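Local coordinates for membrane-associated protein VP24 (Marburg virus - Musoke, Kenya, 1980, PDB 4OR8) that may act as a minor matrix protein of the virion, with a role in nucleocapsid assembly and budding, at residues B[213-218]-B[232-237]; B[140-145]-B[196-201]; B[181-186]-B[206-211]; B[62-67]-B[240-245]; B[114-119]-B[169-174]. One frame throughout, in Å; residues are numbered along the deposited sequence.

Interactions 1 and 3 share strand 210-221 of the mixed sheet, and their centres lie 18 Å apart. Leu237 of interaction 1 packs on Met209 and Phe211 of interaction 3. Interaction 2 packs a helix end on the turn that links two other strands of this sheet, 10 Å from interaction 1 between centres; Arg216 N and Gln201 O, 2.8 Å apart, probably form a hydrogen bond joining the two. Strand 228-239 runs into the helix of interaction 4, where Glu240 meets Arg206 of interaction 3. Interaction 5 belongs to the helical side. Its Leu116 touches Leu140 of interaction 2, while its centre lies 20 Å from that of interaction 1. Interactions 1 to 4 reach the second subunit.

Interaction 1: B[213-218]-B[232-237]; sequences VEVRRI and SVVFGL
With chi1 at -62°, Val234 CG1 lies opposite the carbonyl carbon, which leaves CG2 between the backbone N and the carbonyl carbon, 3.7 Å from Val215 CB. Arg217 has its CG between backbone N and carbonyl carbon too, and its chain bends at chi3 (69°). The guanidinium therefore comes back over Val234, with NH1 3.8 Å from Val234 CG1 and the CG2 methyl over one face. Nearer the backbone, Arg217 CG lies 3.9 Å from Ser232 CB.

The strands are antiparallel. Val213 pairs with Gly236, Val215 with Val234 and Arg217 with Ser232, each by two hydrogen bonds. The straightest runs from Val215 N to Val234 O, 2.9 Å, at 176°. Glu214 faces Phe235 and Arg216 faces Val233 as non-hydrogen-bonded pairs on the other side of the sheet. There Arg216 NE makes a salt bridge to Glu214 OE2 at 2.9 Å. Glu214 OE1 instead bonds to Tyr22 of the second subunit.

This beta hairpin lies inside the mixed sheet. Strand 201-206 pairs with 210-221 on one flank, and 100-101 pairs with 228-239 on the other. Helix 104-115 covers Val213 and Val215; helix 91-94 covers the Glu214, Val233 and Phe235 side.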
# COMPACT_ATOMS: atom_id res chain seq x y z
N VAL B 213 5.12 12.02 1.62
CA VAL B 213 5.07 13.15 2.54
C VAL B 213 6.22 14.10 2.27
O VAL B 213 7.39 13.75 2.43
CB VAL B 213 5.11 12.69 4.01
CG1 VAL B 213 5.17 13.89 4.94
CG2 VAL B 213 3.91 11.81 4.33
N GLU B 214 5.89 15.32 1.86
CA GLU B 214 6.88 16.30 1.44
C GLU B 214 6.82 17.57 2.30
O GLU B 214 5.74 18.11 2.54
CB GLU B 214 6.64 16.65 -0.03
CG GLU B 214 7.27 17.96 -0.47
CD GLU B 214 6.83 18.36 -1.86
OE1 GLU B 214 6.01 17.63 -2.46
OE2 GLU B 214 7.30 19.41 -2.35
N VAL B 215 7.98 18.03 2.75
CA VAL B 215 8.05 19.25 3.56
C VAL B 215 9.02 20.28 2.99
O VAL B 215 10.20 19.99 2.78
CB VAL B 215 8.45 18.94 5.01
CG1 VAL B 215 8.53 20.23 5.82
CG2 VAL B 215 7.48 17.97 5.64
N ARG B 216 8.53 21.49 2.75
CA ARG B 216 9.39 22.59 2.33
C ARG B 216 9.55 23.58 3.47
O ARG B 216 8.61 24.28 3.84
CB ARG B 216 8.81 23.29 1.10
CG ARG B 216 8.64 22.38 -0.11
CD ARG B 216 7.95 23.10 -1.25
NE ARG B 216 7.76 22.25 -2.42
CZ ARG B 216 7.18 22.64 -3.55
NH1 ARG B 216 6.72 23.88 -3.66
NH2 ARG B 216 7.06 21.80 -4.56
N ARG B 217 10.75 23.62 4.04
CA ARG B 217 11.01 24.44 5.22
C ARG B 217 12.17 25.41 5.00
O ARG B 217 12.73 25.50 3.91
CB ARG B 217 11.31 23.55 6.42
CG ARG B 217 12.56 22.70 6.26
CD ARG B 217 13.01 22.12 7.59
NE ARG B 217 12.09 21.10 8.09
CZ ARG B 217 12.37 19.80 8.13
NH1 ARG B 217 13.55 19.36 7.72
NH2 ARG B 217 11.48 18.94 8.60
N ILE B 218 12.51 26.15 6.05
CA ILE B 218 13.67 27.02 6.04
C ILE B 218 14.66 26.56 7.09
O ILE B 218 14.36 26.55 8.28
CB ILE B 218 13.30 28.49 6.30
CG1 ILE B 218 12.46 29.03 5.14
CG2 ILE B 218 14.55 29.33 6.48
CD1 ILE B 218 12.09 30.48 5.29
N SER B 232 14.87 24.62 2.29
CA SER B 232 15.19 23.20 2.43
C SER B 232 13.99 22.33 2.06
O SER B 232 12.85 22.68 2.33
CB SER B 232 15.65 22.91 3.86
OG SER B 232 15.78 21.52 4.07
N VAL B 233 14.27 21.19 1.44
CA VAL B 233 13.21 20.27 1.04
C VAL B 233 13.52 18.83 1.46
O VAL B 233 14.55 18.27 1.08
CB VAL B 233 12.99 20.30 -0.49
CG1 VAL B 233 12.04 19.19 -0.91
CG2 VAL B 233 12.45 21.66 -0.92
N VAL B 234 12.63 18.25 2.25
CA VAL B 234 12.76 16.85 2.63
C VAL B 234 11.50 16.11 2.22
O VAL B 234 10.44 16.72 2.05
CB VAL B 234 12.97 16.67 4.15
CG1 VAL B 234 14.26 17.34 4.59
CG2 VAL B 234 11.78 17.22 4.93
N PHE B 235 11.61 14.80 2.04
CA PHE B 235 10.46 13.99 1.70
C PHE B 235 10.68 12.52 2.03
O PHE B 235 11.80 12.03 2.01
CB PHE B 235 10.07 14.16 0.23
CG PHE B 235 11.05 13.54 -0.73
CD1 PHE B 235 12.20 14.23 -1.11
CD2 PHE B 235 10.82 12.29 -1.27
CE1 PHE B 235 13.10 13.67 -1.99
CE2 PHE B 235 11.72 11.72 -2.16
CZ PHE B 235 12.86 12.41 -2.52
N GLY B 236 9.58 11.84 2.34
CA GLY B 236 9.63 10.42 2.64
C GLY B 236 8.37 9.74 2.13
O GLY B 236 7.47 10.40 1.63
N LEU B 237 8.32 8.42 2.26
CA LEU B 237 7.19 7.66 1.77
C LEU B 237 6.60 6.78 2.86
O LEU B 237 7.28 5.89 3.38
CB LEU B 237 7.61 6.80 0.58
CG LEU B 237 6.54 5.91 -0.06
CD1 LEU B 237 5.42 6.76 -0.62
CD2 LEU B 237 7.15 5.04 -1.15

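Interaction 2: B[140-145]-B[196-201]; sequences LLLEVT and KLTGQQ
Leu197 O accepts from two donors of its own turn, Thr198 and Gln200, and the Leu197 and Thr198 side chains touch helix 127-142. Thr198 OG1 donates to Leu197 O at 2.7 Å. The hydroxyl stands well out of the carbonyl plane. Gln200 N also reaches Leu197 O, in a weak bond of 3.2 Å. The hydroxyl is thus folded back against the turn, and Thr198 OG1 lies 3.8 Å from Leu142 CD2.

No hydrogen bond crosses between the segments. Leu141 reaches out from the helix with CD1 and meets Leu197 CD1 at 3.7 Å. The two side chains cross at about a right angle, and Leu197 CB also lies near the same methyl. Leu142 and Thr198 run past one another, pointing opposite ways.

Gln200 sends its chain out from between its backbone N and carbonyl carbon (chi1 54°) and extends it beyond CG. This carries the amide to Leu142, whose CD2 lies 3.3 Å from Gln200 OE1. At this resolution that closeness means little beyond van der Waals contact. On the sheet side, Gln200 also packs on Val215 and Arg217 of strand 210-221, and Leu141 rests on Ile110 of helix 104-115.

Thr198 and Gly199 both have positive phi, close to a type I' turn, and Leu197 N closes weakly on Gln200 O at 3.4 Å. Such a two-residue turn is characteristic of a tight beta hairpin. Here it connects strands 192-196 and 201-206, and the end of helix 127-142 packs against it.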
# COMPACT_ATOMS: atom_id res chain seq x y z
N LEU B 140 5.96 17.00 17.14
CA LEU B 140 6.02 15.96 16.13
C LEU B 140 6.58 16.48 14.80
O LEU B 140 7.29 15.76 14.10
CB LEU B 140 4.64 15.33 15.92
CG LEU B 140 4.10 14.51 17.09
CD1 LEU B 140 2.62 14.26 16.94
CD2 LEU B 140 4.86 13.20 17.21
N LEU B 141 6.26 17.73 14.47
CA LEU B 141 6.68 18.30 13.20
C LEU B 141 8.12 18.80 13.20
O LEU B 141 8.83 18.68 12.20
CB LEU B 141 5.74 19.44 12.79
CG LEU B 141 4.31 19.06 12.41
CD1 LEU B 141 3.46 20.30 12.22
CD2 LEU B 141 4.30 18.21 11.15
N LEU B 142 8.55 19.37 14.32
CA LEU B 142 9.85 20.04 14.37
C LEU B 142 10.96 19.23 15.04
O LEU B 142 12.14 19.50 14.84
CB LEU B 142 9.71 21.40 15.06
CG LEU B 142 8.75 22.39 14.42
CD1 LEU B 142 8.68 23.67 15.25
CD2 LEU B 142 9.16 22.70 12.99
N GLU B 143 10.58 18.23 15.84
CA GLU B 143 11.57 17.47 16.59
C GLU B 143 11.59 15.99 16.20
O GLU B 143 10.69 15.51 15.50
CB GLU B 143 11.32 17.60 18.09
CG GLU B 143 11.13 19.03 18.56
CD GLU B 143 10.73 19.11 20.02
OE1 GLU B 143 11.42 18.50 20.87
OE2 GLU B 143 9.71 19.78 20.32
N VAL B 144 12.61 15.29 16.66
CA VAL B 144 12.73 13.85 16.43
C VAL B 144 12.95 13.13 17.75
O VAL B 144 13.21 11.93 17.78
CB VAL B 144 13.90 13.53 15.47
CG1 VAL B 144 13.65 14.15 14.10
CG2 VAL B 144 15.22 14.02 16.06
N THR B 145 12.85 13.89 18.84
CA THR B 145 13.02 13.34 20.18
C THR B 145 11.88 12.39 20.53
O THR B 145 10.76 12.54 20.03
CB THR B 145 13.09 14.46 21.23
OG1 THR B 145 11.86 15.20 21.21
CG2 THR B 145 14.25 15.39 20.92
N LYS B 196 0.02 24.61 5.67
CA LYS B 196 1.14 25.33 6.26
C LYS B 196 1.06 25.20 7.78
O LYS B 196 -0.00 25.42 8.36
CB LYS B 196 1.12 26.81 5.87
CG LYS B 196 1.68 27.11 4.49
CD LYS B 196 0.66 26.85 3.40
CE LYS B 196 1.13 27.40 2.06
NZ LYS B 196 0.14 27.14 0.98
N LEU B 197 2.17 24.84 8.41
CA LEU B 197 2.21 24.68 9.85
C LEU B 197 3.57 25.10 10.40
O LEU B 197 4.60 24.58 9.99
CB LEU B 197 1.90 23.24 10.25
CG LEU B 197 0.46 22.74 10.12
CD1 LEU B 197 0.35 21.25 10.45
CD2 LEU B 197 -0.48 23.55 10.99
N THR B 198 3.54 26.06 11.33
CA THR B 198 4.75 26.57 11.99
C THR B 198 5.89 26.94 11.04
O THR B 198 7.05 26.64 11.30
CB THR B 198 5.28 25.59 13.06
OG1 THR B 198 5.76 24.40 12.43
CG2 THR B 198 4.17 25.23 14.04
N GLY B 199 5.54 27.58 9.93
CA GLY B 199 6.54 28.09 9.01
C GLY B 199 7.15 27.06 8.08
O GLY B 199 8.32 27.19 7.69
N GLN B 200 6.38 26.04 7.71
CA GLN B 200 6.85 25.07 6.73
C GLN B 200 5.72 24.41 5.95
O GLN B 200 4.82 23.80 6.53
CB GLN B 200 7.78 24.03 7.36
CG GLN B 200 7.23 23.30 8.56
CD GLN B 200 8.28 22.43 9.23
OE1 GLN B 200 9.31 22.94 9.69
NE2 GLN B 200 8.05 21.13 9.27
N GLN B 201 5.78 24.54 4.62
CA GLN B 201 4.74 24.01 3.75
C GLN B 201 4.81 22.48 3.67
O GLN B 201 5.81 21.92 3.24
CB GLN B 201 4.87 24.60 2.35
CG GLN B 201 3.63 24.41 1.50
CD GLN B 201 3.85 24.80 0.05
OE1 GLN B 201 4.88 24.47 -0.54
NE2 GLN B 201 2.88 25.50 -0.53

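Interaction 3: B[181-186]-B[206-211]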
# COMPACT_ATOMS: atom_id res chain seq x y z
N LEU B 181 -8.42 10.38 -0.87
CA LEU B 181 -7.56 10.91 -1.92
C LEU B 181 -7.35 9.90 -3.03
O LEU B 181 -7.18 8.71 -2.78
CB LEU B 181 -6.19 11.31 -1.35
CG LEU B 181 -6.07 12.55 -0.47
CD1 LEU B 181 -4.64 12.69 0.03
CD2 LEU B 181 -6.50 13.79 -1.23
N HIS B 182 -7.36 10.37 -4.27
CA HIS B 182 -7.03 9.52 -5.40
C HIS B 182 -5.53 9.55 -5.66
O HIS B 182 -4.87 10.55 -5.40
CB HIS B 182 -7.77 9.99 -6.66
CG HIS B 182 -9.24 9.68 -6.65
ND1 HIS B 182 -9.80 8.76 -7.51
CD2 HIS B 182 -10.25 10.16 -5.88
CE1 HIS B 182 -11.10 8.69 -7.27
NE2 HIS B 182 -11.40 9.52 -6.29
N VAL B 183 -5.01 8.44 -6.15
CA VAL B 183 -3.63 8.40 -6.63
C VAL B 183 -3.52 9.41 -7.76
O VAL B 183 -4.53 9.73 -8.40
CB VAL B 183 -3.26 6.98 -7.12
CG1 VAL B 183 -1.80 6.90 -7.49
CG2 VAL B 183 -3.58 5.97 -6.04
N VAL B 184 -2.32 9.93 -7.99
CA VAL B 184 -2.11 10.91 -9.05
C VAL B 184 -2.70 10.43 -10.37
O VAL B 184 -2.52 9.29 -10.78
CB VAL B 184 -0.62 11.26 -9.22
CG1 VAL B 184 -0.10 11.95 -7.97
CG2 VAL B 184 0.19 10.01 -9.50
N ASN B 185 -3.45 11.32 -11.02
CA ASN B 185 -4.22 10.95 -12.19
C ASN B 185 -4.22 12.07 -13.22
O ASN B 185 -3.67 13.14 -12.99
CB ASN B 185 -5.66 10.62 -11.78
CG ASN B 185 -6.30 11.73 -10.98
OD1 ASN B 185 -6.96 12.61 -11.54
ND2 ASN B 185 -6.11 11.71 -9.67
N ASP B 186 -4.84 11.80 -14.37
CA ASP B 186 -4.89 12.77 -15.45
C ASP B 186 -6.30 13.29 -15.68
O ASP B 186 -6.60 13.85 -16.73
CB ASP B 186 -4.34 12.16 -16.74
CG ASP B 186 -5.18 11.00 -17.25
OD1 ASP B 186 -5.93 10.40 -16.45
OD2 ASP B 186 -5.09 10.69 -18.46
N ARG B 206 -0.96 11.03 -2.50
CA ARG B 206 -1.15 9.59 -2.61
C ARG B 206 -0.56 9.05 -3.92
O ARG B 206 -0.93 9.50 -5.01
CB ARG B 206 -2.62 9.21 -2.50
CG ARG B 206 -2.84 7.71 -2.54
CD ARG B 206 -4.29 7.34 -2.29
NE ARG B 206 -4.43 5.91 -2.07
CZ ARG B 206 -5.55 5.31 -1.67
NH1 ARG B 206 -6.64 6.03 -1.45
NH2 ARG B 206 -5.57 4.00 -1.49
N VAL B 207 0.35 8.10 -3.79
CA VAL B 207 0.88 7.39 -4.93
C VAL B 207 0.46 5.92 -4.84
O VAL B 207 -0.22 5.53 -3.90
CB VAL B 207 2.42 7.51 -5.01
CG1 VAL B 207 2.82 8.90 -5.43
CG2 VAL B 207 3.06 7.14 -3.67
N ASN B 208 0.87 5.11 -5.81
CA ASN B 208 0.53 3.69 -5.80
C ASN B 208 1.10 2.95 -4.60
O ASN B 208 0.51 1.98 -4.12
CB ASN B 208 0.99 3.02 -7.10
CG ASN B 208 0.18 3.45 -8.30
OD1 ASN B 208 -1.01 3.71 -8.19
ND2 ASN B 208 0.83 3.52 -9.46
N MET B 209 2.25 3.41 -4.12
CA MET B 209 2.96 2.72 -3.04
C MET B 209 2.48 3.16 -1.67
O MET B 209 2.71 2.48 -0.67
CB MET B 209 4.47 2.94 -3.17
CG MET B 209 5.07 2.30 -4.40
SD MET B 209 6.86 2.38 -4.42
CE MET B 209 7.25 1.63 -2.85
N GLY B 210 1.81 4.30 -1.62
CA GLY B 210 1.34 4.84 -0.36
C GLY B 210 1.25 6.35 -0.42
O GLY B 210 0.78 6.92 -1.40
N PHE B 211 1.71 7.01 0.64
CA PHE B 211 1.60 8.45 0.73
C PHE B 211 2.96 9.12 0.75
O PHE B 211 3.76 8.88 1.65
CB PHE B 211 0.77 8.85 1.95
CG PHE B 211 -0.63 8.31 1.93
CD1 PHE B 211 -1.63 9.00 1.26
CD2 PHE B 211 -0.94 7.12 2.55
CE1 PHE B 211 -2.92 8.51 1.23
CE2 PHE B 211 -2.23 6.62 2.53
CZ PHE B 211 -3.22 7.32 1.87
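Arg206 NH1 donates to Leu181 O at 3.0 Å, with an angle of 148° at the hydrogen. The oxygen sits at the edge of the guanidinium, tilted a little from its plane, and the donor lies nearly in line with the carbonyl bond. An extended chain puts the group there: CG is trans to the backbone N (chi1 -177°), and the run from CG to NE is straight. Arg206 NH2 has a further partner, a salt bridge to Glu240, though the Glu240 carboxylate oxygen is less surely placed. The backbone adds a second tie. Val184 N makes a weak bond to Arg206 O at 3.3 Å, and Val183 CA brings a CA-H...O contact to the same oxygen, also at 3.3 Å.

Residues 207-210 form the tight turn of the hairpin between strands 201-206 and 210-221. Val207 N donates to Gly210 O at 2.7 Å, and Gly210 N returns to Val207 O. The backbone angles of Gly210 are ones that favour glycine. Loop 181-186 runs beside Arg206 and the first half of this turn. It is held in shape by Asn185, whose ND2 donates to Val183 O at 2.8 Å.

The packing centres on Val183. Its CG2 lies 4.0 Å from Arg206 CG, and the two side chains cross at about a right angle. Its other methyl, CG1, faces Asn208 OD1 at 3.4 Å and rests by the Val207 carbonyl carbon. Leu181 sets its CB beside the CB of Arg206. Further out, Val184 and Asn208 both pack on Gln253 of the second subunit.

Interaction 4: B[62-67]-B[240-245]; sequences HIPNTG and EAVLRE
The His62 ring and the Glu245 carboxylate are flat groups with planes only 25° apart, although the two side chains cross at about a right angle. Glu245 OE1 approaches the ring obliquely. His62 ND1 donates to it at 3.1 Å, a weak bond with an angle of 131° at the hydrogen. At the ring edge, in plane, sits a water. Trp83 of the second subunit also meets the ring. Glu245 reaches the histidine because a chi1 of -179° points its CG straight away from the backbone N and the chain runs out extended.

The water joins strand to helix. It accepts from His62 N at 2.9 Å. It also lies 2.7 Å from Glu245 OE1 and 3.0 Å from Val242 O, with more acceptors in reach than it has protons.

Apolar packing is carried by Val242. Its CG1 meets Ile63 CD1 at 3.6 Å. Its CG2 lies 3.7 Å from Pro64 CD and also touches His62 O. The end of strand 59-64 and helix 240-244 run antiparallel. Val242 touches three successive residues, His62, Ile63 and Pro64. This joins the three-stranded sheet to the helix that follows strand 228-239. Ile63 goes on to pack against helix 104-115.

His62 NE2 makes a weak bond to Glu82 of the second subunit. The imidazole therefore has a carboxylate near each nitrogen. Such surroundings would probably favour a protonated, positively charged ring, and they tie this strand-helix contact to the subunit interface.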
# COMPACT_ATOMS: atom_id res chain seq x y z
N HIS B 62 3.20 -0.14 12.36
CA HIS B 62 4.14 -1.08 11.76
C HIS B 62 4.72 -0.51 10.47
O HIS B 62 4.06 -0.50 9.44
CB HIS B 62 3.45 -2.42 11.47
CG HIS B 62 2.86 -3.06 12.69
ND1 HIS B 62 1.64 -2.68 13.21
CD2 HIS B 62 3.32 -4.05 13.49
CE1 HIS B 62 1.37 -3.41 14.27
NE2 HIS B 62 2.37 -4.25 14.46
N ILE B 63 5.96 -0.03 10.55
CA ILE B 63 6.61 0.64 9.43
C ILE B 63 7.58 -0.28 8.70
O ILE B 63 8.57 -0.71 9.29
CB ILE B 63 7.41 1.87 9.89
CG1 ILE B 63 6.64 2.66 10.95
CG2 ILE B 63 7.77 2.75 8.69
CD1 ILE B 63 5.29 3.12 10.50
N PRO B 64 7.30 -0.57 7.42
CA PRO B 64 8.16 -1.38 6.56
C PRO B 64 9.34 -0.60 5.98
O PRO B 64 9.32 0.63 5.93
CB PRO B 64 7.22 -1.80 5.42
CG PRO B 64 5.84 -1.43 5.87
CD PRO B 64 6.01 -0.27 6.78
N ASN B 65 10.35 -1.33 5.51
CA ASN B 65 11.52 -0.75 4.86
C ASN B 65 11.27 -0.44 3.39
O ASN B 65 12.21 -0.15 2.64
CB ASN B 65 12.70 -1.72 4.96
CG ASN B 65 13.50 -1.55 6.23
OD1 ASN B 65 14.01 -0.47 6.51
ND2 ASN B 65 13.60 -2.62 7.02
N THR B 66 10.01 -0.49 2.99
CA THR B 66 9.64 -0.42 1.58
C THR B 66 9.87 0.95 0.94
O THR B 66 9.48 1.98 1.48
CB THR B 66 8.17 -0.83 1.37
OG1 THR B 66 7.94 -2.11 1.96
CG2 THR B 66 7.82 -0.88 -0.11
N GLY B 67 10.51 0.94 -0.23
CA GLY B 67 10.60 2.12 -1.06
C GLY B 67 11.86 2.94 -0.91
O GLY B 67 12.16 3.78 -1.76
N GLU B 240 1.09 2.42 2.48
CA GLU B 240 -0.35 2.42 2.66
C GLU B 240 -0.81 1.60 3.87
O GLU B 240 -1.69 2.02 4.61
CB GLU B 240 -1.02 1.90 1.39
CG GLU B 240 -2.52 2.07 1.33
CD GLU B 240 -3.08 1.70 -0.03
OE1 GLU B 240 -2.28 1.57 -0.98
OE2 GLU B 240 -4.31 1.53 -0.14
N ALA B 241 -0.18 0.44 4.06
CA ALA B 241 -0.55 -0.47 5.15
C ALA B 241 -0.39 0.15 6.54
O ALA B 241 -1.15 -0.16 7.46
CB ALA B 241 0.25 -1.75 5.05
N VAL B 242 0.59 1.04 6.68
CA VAL B 242 0.83 1.74 7.93
C VAL B 242 -0.42 2.46 8.43
O VAL B 242 -0.74 2.41 9.62
CB VAL B 242 1.96 2.78 7.77
CG1 VAL B 242 2.08 3.65 9.01
CG2 VAL B 242 3.28 2.09 7.46
N LEU B 243 -1.12 3.12 7.51
CA LEU B 243 -2.29 3.91 7.87
C LEU B 243 -3.59 3.13 7.72
O LEU B 243 -4.57 3.41 8.42
CB LEU B 243 -2.34 5.18 7.02
CG LEU B 243 -1.06 6.02 7.04
CD1 LEU B 243 -1.18 7.22 6.13
CD2 LEU B 243 -0.73 6.46 8.46
N ARG B 244 -3.61 2.15 6.82
CA ARG B 244 -4.83 1.38 6.58
C ARG B 244 -5.20 0.54 7.80
O ARG B 244 -6.37 0.27 8.05
CB ARG B 244 -4.66 0.48 5.35
CG ARG B 244 -5.92 -0.26 4.97
CD ARG B 244 -5.75 -1.00 3.66
NE ARG B 244 -5.56 -0.09 2.53
CZ ARG B 244 -6.54 0.61 1.97
NH1 ARG B 244 -7.78 0.52 2.44
NH2 ARG B 244 -6.29 1.40 0.94
N GLU B 245 -4.19 0.14 8.56
CA GLU B 245 -4.39 -0.58 9.80
C GLU B 245 -5.19 0.24 10.81
O GLU B 245 -5.86 -0.31 11.67
CB GLU B 245 -3.03 -0.97 10.39
CG GLU B 245 -3.10 -1.77 11.69
CD GLU B 245 -1.73 -2.20 12.17
OE1 GLU B 245 -0.75 -2.08 11.39
OE2 GLU B 245 -1.63 -2.67 13.32
O HOH W 1 0.44 0.39 11.55

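Interaction 5: B[114-119]-B[169-174]; sequences VALKDQ and AGVKNF
Phe174 reaches from helix 161-178 to the end of helix 104-115. Its CB starts 4.0 Å from Ala115 CB. A chi1 of -180° sets CG on the far side of CB from the backbone N, which carries the ring out over Ala115. Phe174 CG lies 3.7 Å from Ala115 CB, and Phe174 CD2 lies 3.5 Å from the same Ala115 CB. The ring lies flat against the alanine. Ala115 CA makes a CH-pi contact over one face, 3.9 Å from the ring centroid and 13° off its normal.

On the other flank of the ring, CD1 meets Asp118 OD1 at 3.5 Å. This oxygen is at the ring edge, near its plane, and the carboxylate is turned 68° from the ring. A carboxylate oxygen beside aromatic C-H groups would probably be mildly favourable. CE1 lies near the same oxygen. The tip, CZ, ends on Val114 CG1 at 3.7 Å.

One turn back, Val171 CG2 touches Leu116 CD1 at 4.0 Å. No hydrogen bond joins the two segments. A type I turn from Ala115 to Asp118, closed from Asp118 N to Ala115 O, brings the aspartate round to the ring. Asp118 also forms a long, weak ion pair with Lys177.

Leu111 and Leu112 of helix 104-115 extend this packing to Phe174 and Val171 respectively. Leu116 faces helix 127-142 through Leu136 and Leu140, while Val171 rests on Phe59 of strand 59-64.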
# COMPACT_ATOMS: atom_id res chain seq x y z
N VAL B 114 0.48 16.74 11.34
CA VAL B 114 -0.58 17.34 10.54
C VAL B 114 -1.97 16.93 11.04
O VAL B 114 -2.86 17.77 11.15
CB VAL B 114 -0.43 16.95 9.05
CG1 VAL B 114 -1.64 17.38 8.24
CG2 VAL B 114 0.84 17.56 8.48
N ALA B 115 -2.12 15.65 11.35
CA ALA B 115 -3.40 15.10 11.81
C ALA B 115 -3.88 15.77 13.09
O ALA B 115 -5.07 16.03 13.26
CB ALA B 115 -3.29 13.60 12.02
N LEU B 116 -2.94 16.06 13.99
CA LEU B 116 -3.28 16.73 15.24
C LEU B 116 -3.83 18.14 15.03
O LEU B 116 -4.45 18.71 15.93
CB LEU B 116 -2.06 16.79 16.17
CG LEU B 116 -1.87 15.68 17.20
CD1 LEU B 116 -1.89 14.31 16.56
CD2 LEU B 116 -0.56 15.90 17.94
N LYS B 117 -3.62 18.70 13.84
CA LYS B 117 -4.12 20.04 13.57
C LYS B 117 -5.39 20.00 12.71
O LYS B 117 -5.86 21.04 12.26
CB LYS B 117 -3.06 20.94 12.91
CG LYS B 117 -1.81 21.15 13.75
CD LYS B 117 -2.12 21.76 15.11
CE LYS B 117 -2.64 23.19 14.96
NZ LYS B 117 -3.00 23.79 16.28
N ASP B 118 -5.95 18.81 12.51
CA ASP B 118 -7.18 18.65 11.73
C ASP B 118 -8.32 19.47 12.35
O ASP B 118 -8.55 19.41 13.56
CB ASP B 118 -7.59 17.18 11.61
CG ASP B 118 -8.62 16.94 10.51
OD1 ASP B 118 -8.34 17.30 9.34
OD2 ASP B 118 -9.71 16.40 10.79
N GLN B 119 -9.04 20.22 11.52
CA GLN B 119 -10.10 21.10 11.98
C GLN B 119 -11.27 20.36 12.63
O GLN B 119 -11.97 20.89 13.48
CB GLN B 119 -10.62 21.99 10.83
CG GLN B 119 -11.26 21.22 9.67
CD GLN B 119 -10.24 20.55 8.75
OE1 GLN B 119 -9.10 21.02 8.62
NE2 GLN B 119 -10.65 19.46 8.12
N ALA B 169 -9.64 9.08 18.24
CA ALA B 169 -10.70 8.99 17.24
C ALA B 169 -10.49 9.98 16.10
O ALA B 169 -10.79 9.68 14.94
CB ALA B 169 -12.06 9.21 17.89
N GLY B 170 -9.98 11.15 16.43
CA GLY B 170 -9.69 12.18 15.45
C GLY B 170 -8.59 11.80 14.48
O GLY B 170 -8.70 12.06 13.28
N VAL B 171 -7.53 11.19 15.00
CA VAL B 171 -6.39 10.77 14.17
C VAL B 171 -6.79 9.65 13.22
O VAL B 171 -6.40 9.65 12.05
CB VAL B 171 -5.19 10.33 15.04
CG1 VAL B 171 -4.10 9.73 14.18
CG2 VAL B 171 -4.66 11.51 15.84
N LYS B 172 -7.59 8.70 13.71
CA LYS B 172 -8.11 7.63 12.88
C LYS B 172 -8.98 8.22 11.77
O LYS B 172 -8.95 7.76 10.63
CB LYS B 172 -8.93 6.64 13.70
CG LYS B 172 -8.10 5.78 14.65
CD LYS B 172 -8.98 4.91 15.54
CE LYS B 172 -9.66 3.80 14.75
NZ LYS B 172 -8.69 2.81 14.22
N ASN B 173 -9.75 9.25 12.12
CA ASN B 173 -10.61 9.93 11.17
C ASN B 173 -9.80 10.61 10.07
O ASN B 173 -10.18 10.59 8.90
CB ASN B 173 -11.51 10.94 11.89
CG ASN B 173 -12.35 11.75 10.93
OD1 ASN B 173 -12.08 12.93 10.69
ND2 ASN B 173 -13.39 11.14 10.38
N PHE B 174 -8.68 11.21 10.45
CA PHE B 174 -7.81 11.87 9.49
C PHE B 174 -7.17 10.86 8.55
O PHE B 174 -7.02 11.12 7.36
CB PHE B 174 -6.74 12.69 10.19
CG PHE B 174 -5.81 13.41 9.25
CD1 PHE B 174 -6.16 14.64 8.72
CD2 PHE B 174 -4.59 12.86 8.90
CE1 PHE B 174 -5.31 15.31 7.86
CE2 PHE B 174 -3.73 13.52 8.04
CZ PHE B 174 -4.10 14.75 7.52